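Local atomic coordinates of insulinase family protease (Yersinia pestis, PDB entry 3GO9), a protein that probably acts as a zinc-dependent peptidase of the insulinase (M16) family, cleaving peptide substrates by hydrolysis. Residues L74-F85 with A133-V144. Residues are numbered along the deposited sequence; the frame is centred on the assembly and turned at random.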
loop_
_atom_site.group_PDB
_atom_site.type_symbol
_atom_site.label_atom_id
_atom_site.label_comp_id
_atom_site.label_asym_id
_atom_site.label_seq_id
_atom_site.Cartn_x
_atom_site.Cartn_y
_atom_site.Cartn_z
ATOM N N LEU A 74 12.147 -15.967 9.877
ATOM C CA LEU A 74 13.449 -15.771 9.227
ATOM C C LEU A 74 14.014 -14.383 9.495
ATOM O O LEU A 74 15.163 -14.278 9.861
ATOM C CB LEU A 74 13.386 -16.085 7.724
ATOM C CG LEU A 74 13.091 -17.516 7.274
ATOM C CD1 LEU A 74 12.880 -17.601 5.738
ATOM C CD2 LEU A 74 14.212 -18.440 7.763
ATOM N N PRO A 75 13.233 -13.302 9.297
ATOM C CA PRO A 75 13.871 -12.022 9.516
ATOM C C PRO A 75 14.272 -11.756 10.948
ATOM O O PRO A 75 15.227 -10.979 11.171
ATOM C CB PRO A 75 12.814 -11.005 9.044
ATOM C CG PRO A 75 11.621 -11.752 8.806
ATOM C CD PRO A 75 11.888 -13.156 8.712
ATOM N N ARG A 76 13.594 -12.381 11.923
ATOM C CA ARG A 76 14.010 -12.190 13.300
ATOM C C ARG A 76 15.427 -12.791 13.525
ATOM O O ARG A 76 16.245 -12.280 14.303
ATOM C CB ARG A 76 12.999 -12.841 14.241
ATOM C CG ARG A 76 13.173 -12.298 15.664
ATOM C CD ARG A 76 12.224 -12.975 16.621
ATOM N NE ARG A 76 10.807 -12.696 16.398
ATOM C CZ ARG A 76 9.880 -12.984 17.309
ATOM N NH1 ARG A 76 10.234 -13.553 18.459
ATOM N NH2 ARG A 76 8.587 -12.744 17.075
ATOM N N LEU A 77 15.724 -13.875 12.829
ATOM C CA LEU A 77 17.059 -14.486 12.898
ATOM C C LEU A 77 18.177 -13.480 12.484
ATOM O O LEU A 77 19.215 -13.415 13.150
ATOM C CB LEU A 77 17.120 -15.787 12.078
ATOM C CG LEU A 77 16.113 -16.821 12.447
ATOM C CD1 LEU A 77 16.304 -18.065 11.497
ATOM C CD2 LEU A 77 16.172 -17.264 13.929
ATOM N N ALA A 78 17.917 -12.747 11.411
ATOM C CA ALA A 78 18.799 -11.779 10.832
ATOM C C ALA A 78 19.121 -10.651 11.833
ATOM O O ALA A 78 20.164 -9.992 11.713
ATOM C CB ALA A 78 18.207 -11.185 9.492
ATOM N N LEU A 79 18.249 -10.454 12.834
ATOM C CA LEU A 79 18.500 -9.478 13.915
ATOM C C LEU A 79 19.210 -10.095 15.105
ATOM O O LEU A 79 19.721 -9.382 15.968
ATOM C CB LEU A 79 17.189 -8.836 14.395
ATOM C CG LEU A 79 16.435 -8.090 13.324
ATOM C CD1 LEU A 79 14.954 -7.676 13.733
ATOM C CD2 LEU A 79 17.209 -6.818 12.865
HETATM N N MSE A 80 19.222 -11.415 15.235
HETATM C CA MSE A 80 19.946 -12.054 16.321
HETATM C C MSE A 80 21.416 -12.059 15.997
HETATM O O MSE A 80 22.251 -11.819 16.863
HETATM C CB MSE A 80 19.482 -13.496 16.515
HETATM C CG MSE A 80 18.033 -13.674 16.774
HETATM SE SE MSE A 80 17.417 -12.856 18.440
HETATM C CE MSE A 80 17.001 -11.166 17.889
ATOM N N SER A 81 21.750 -12.388 14.759
ATOM C CA SER A 81 23.146 -12.503 14.390
ATOM C C SER A 81 23.261 -12.411 12.896
ATOM O O SER A 81 22.329 -12.829 12.175
ATOM C CB SER A 81 23.738 -13.805 14.928
ATOM O OG SER A 81 23.611 -14.847 14.025
ATOM N N SER A 82 24.372 -11.861 12.420
ATOM C CA SER A 82 24.582 -11.747 10.986
ATOM C C SER A 82 26.033 -12.033 10.675
ATOM O O SER A 82 26.926 -11.537 11.363
ATOM C CB SER A 82 24.152 -10.393 10.484
ATOM O OG SER A 82 23.931 -10.348 9.086
ATOM N N ALA A 83 26.257 -12.856 9.666
ATOM C CA ALA A 83 27.607 -13.452 9.471
ATOM C C ALA A 83 28.745 -12.421 9.349
ATOM O O ALA A 83 29.871 -12.688 9.835
ATOM C CB ALA A 83 27.628 -14.396 8.274
ATOM N N SER A 84 28.492 -11.251 8.779
ATOM C CA SER A 84 29.519 -10.251 8.553
ATOM C C SER A 84 29.720 -9.312 9.744
ATOM O O SER A 84 30.523 -8.381 9.655
ATOM C CB SER A 84 29.183 -9.394 7.353
ATOM O OG SER A 84 29.067 -10.159 6.155
ATOM N N PHE A 85 29.032 -9.567 10.838
ATOM C CA PHE A 85 28.975 -8.621 11.957
ATOM C C PHE A 85 29.312 -9.250 13.304
ATOM O O PHE A 85 28.813 -10.307 13.664
ATOM C CB PHE A 85 27.553 -8.082 12.115
ATOM C CG PHE A 85 27.112 -7.238 10.980
ATOM C CD1 PHE A 85 27.077 -5.862 11.086
ATOM C CD2 PHE A 85 26.681 -7.809 9.787
ATOM C CE1 PHE A 85 26.652 -5.054 10.024
ATOM C CE2 PHE A 85 26.258 -6.973 8.710
ATOM C CZ PHE A 85 26.286 -5.597 8.846
ATOM N N ALA A 133 25.834 -5.183 3.487
ATOM C CA ALA A 133 26.383 -6.410 4.025
ATOM C C ALA A 133 25.289 -7.143 4.823
ATOM O O ALA A 133 25.149 -8.380 4.691
ATOM C CB ALA A 133 27.564 -6.072 4.856
ATOM N N TRP A 134 24.499 -6.399 5.602
ATOM C CA TRP A 134 23.433 -6.997 6.381
ATOM C C TRP A 134 22.397 -7.593 5.421
ATOM O O TRP A 134 21.905 -8.695 5.603
ATOM C CB TRP A 134 22.750 -6.010 7.340
ATOM C CG TRP A 134 21.757 -6.674 8.236
ATOM C CD1 TRP A 134 22.038 -7.383 9.377
ATOM C CD2 TRP A 134 20.328 -6.779 8.044
ATOM N NE1 TRP A 134 20.865 -7.880 9.924
ATOM C CE2 TRP A 134 19.815 -7.497 9.132
ATOM C CE3 TRP A 134 19.438 -6.319 7.061
ATOM C CZ2 TRP A 134 18.473 -7.774 9.264
ATOM C CZ3 TRP A 134 18.065 -6.561 7.228
ATOM C CH2 TRP A 134 17.619 -7.310 8.324
ATOM N N LEU A 135 22.075 -6.854 4.372
ATOM C CA LEU A 135 21.043 -7.298 3.429
ATOM C C LEU A 135 21.537 -8.516 2.621
ATOM O O LEU A 135 20.738 -9.430 2.331
ATOM C CB LEU A 135 20.626 -6.197 2.474
ATOM C CG LEU A 135 19.822 -5.070 3.135
ATOM C CD1 LEU A 135 19.775 -3.830 2.214
ATOM C CD2 LEU A 135 18.416 -5.491 3.504
ATOM N N SER A 136 22.809 -8.519 2.244
ATOM C CA SER A 136 23.396 -9.710 1.540
ATOM C C SER A 136 23.602 -10.915 2.436
ATOM O O SER A 136 23.376 -12.057 2.006
ATOM C CB SER A 136 24.618 -9.345 0.720
ATOM O OG SER A 136 25.646 -8.759 1.488
ATOM N N ASP A 137 23.990 -10.694 3.679
ATOM C CA ASP A 137 23.976 -11.773 4.684
ATOM C C ASP A 137 22.575 -12.370 4.781
ATOM O O ASP A 137 22.400 -13.596 4.791
ATOM C CB ASP A 137 24.352 -11.269 6.101
ATOM C CG ASP A 137 25.822 -10.918 6.315
ATOM O OD1 ASP A 137 26.698 -11.187 5.437
ATOM O OD2 ASP A 137 26.085 -10.434 7.470
ATOM N N THR A 138 21.552 -11.518 4.869
ATOM C CA THR A 138 20.213 -12.006 5.041
ATOM C C THR A 138 19.730 -12.771 3.782
ATOM O O THR A 138 19.106 -13.847 3.885
ATOM C CB THR A 138 19.297 -10.818 5.309
ATOM O OG1 THR A 138 19.684 -10.175 6.538
ATOM C CG2 THR A 138 17.869 -11.237 5.437
ATOM N N ALA A 139 20.061 -12.214 2.625
ATOM C CA ALA A 139 19.569 -12.727 1.322
ATOM C C ALA A 139 20.142 -14.077 1.017
ATOM O O ALA A 139 19.437 -14.938 0.430
ATOM C CB ALA A 139 19.917 -11.790 0.200
ATOM N N GLY A 140 21.395 -14.296 1.373
ATOM C CA GLY A 140 22.097 -15.533 0.989
ATOM C C GLY A 140 22.833 -16.327 2.024
ATOM O O GLY A 140 23.289 -17.431 1.694
ATOM N N ASN A 141 22.995 -15.804 3.242
ATOM C CA ASN A 141 23.771 -16.520 4.272
ATOM C C ASN A 141 23.148 -16.345 5.657
ATOM O O ASN A 141 23.829 -16.206 6.659
ATOM C CB ASN A 141 25.218 -16.037 4.277
ATOM C CG ASN A 141 26.171 -16.980 5.023
ATOM O OD1 ASN A 141 25.942 -18.164 5.129
ATOM N ND2 ASN A 141 27.231 -16.409 5.597
ATOM N N LEU A 142 21.843 -16.414 5.694
ATOM C CA LEU A 142 21.075 -16.199 6.949
ATOM C C LEU A 142 21.538 -17.181 8.029
ATOM O O LEU A 142 21.785 -18.351 7.739
ATOM C CB LEU A 142 19.577 -16.352 6.677
ATOM C CG LEU A 142 18.659 -16.054 7.859
ATOM C CD1 LEU A 142 18.734 -14.581 8.197
ATOM C CD2 LEU A 142 17.180 -16.474 7.554
ATOM N N ALA A 143 21.687 -16.688 9.264
ATOM C CA ALA A 143 22.212 -17.471 10.363
ATOM C C ALA A 143 21.085 -18.297 10.972
ATOM O O ALA A 143 20.384 -17.850 11.852
ATOM C CB ALA A 143 22.897 -16.539 11.436
ATOM N N VAL A 144 20.876 -19.492 10.442
ATOM C CA VAL A 144 19.774 -20.339 10.856
ATOM C C VAL A 144 20.408 -21.525 11.591
ATOM O O VAL A 144 21.024 -22.389 10.991
ATOM C CB VAL A 144 18.950 -20.838 9.637
ATOM C CG1 VAL A 144 17.728 -21.655 10.131
ATOM C CG2 VAL A 144 18.509 -19.658 8.749
HETATM O O HOH W 1 21.846 -13.719 9.641
HETATM O O HOH W 2 21.491 -11.503 8.324
HETATM O O HOH W 3 24.173 -14.144 8.356
#
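D137 holds its carboxyl carbon beside its own backbone N, and S82 swings OG anti to its backbone N (chi1 -161°), so that hydroxyl and carboxylate meet where helix 125-140 faces the loop that follows helix 70-80. The carboxylate then gathers three donors from the S82-F85 type I turn. S82 OG gives its proton to the anti lone pair of D137 OD2 at 2.7 Å, while S84 N reaches the same oxygen from the syn side, 30° out of the carboxylate plane. S84 OG bonds to the syn lone pair of D137 OD1, also at 2.7 Å. Both oxygens are thus gripped and the carboxylate's rotation is fixed. F85 closes the turn, its ring edge lying 3.6 Å from D137 OD2 through CD2, with ring and carboxylate planes nearly perpendicular (88°).

One turn earlier, W134 points its indole past A78. W134 NE1 donates to A78 O at 2.9 Å, above the carbonyl plane rather than on a lone pair. W134 CZ2 packs against A78 CB at 3.4 Å. T138 OG1, bonded to W134 O, sits over one indole face, and the tryptophan edge is turned toward the face of F85 in an offset edge-to-face pair. Beyond A78, L142 extends one methyl, CD1, to A78 CB and the other to L74 CD2, while L77 meets V144; helix 196-206 packs on L74 and V144. Three waters bridge the segments, one joining S81 O to A143 N, another joining the hydroxyls of S82 and T138, the third joining N141 O to A83 N.

A helix aspartate that accepts from a backbone N-H and two serine hydroxyls of a type I turn, beside an apolar seam, joins the loop after helix 70-80 to helix 125-140, both within the insulinase-family part of the chain; three donors around a buried D137 would be expected to stabilise its ionised form.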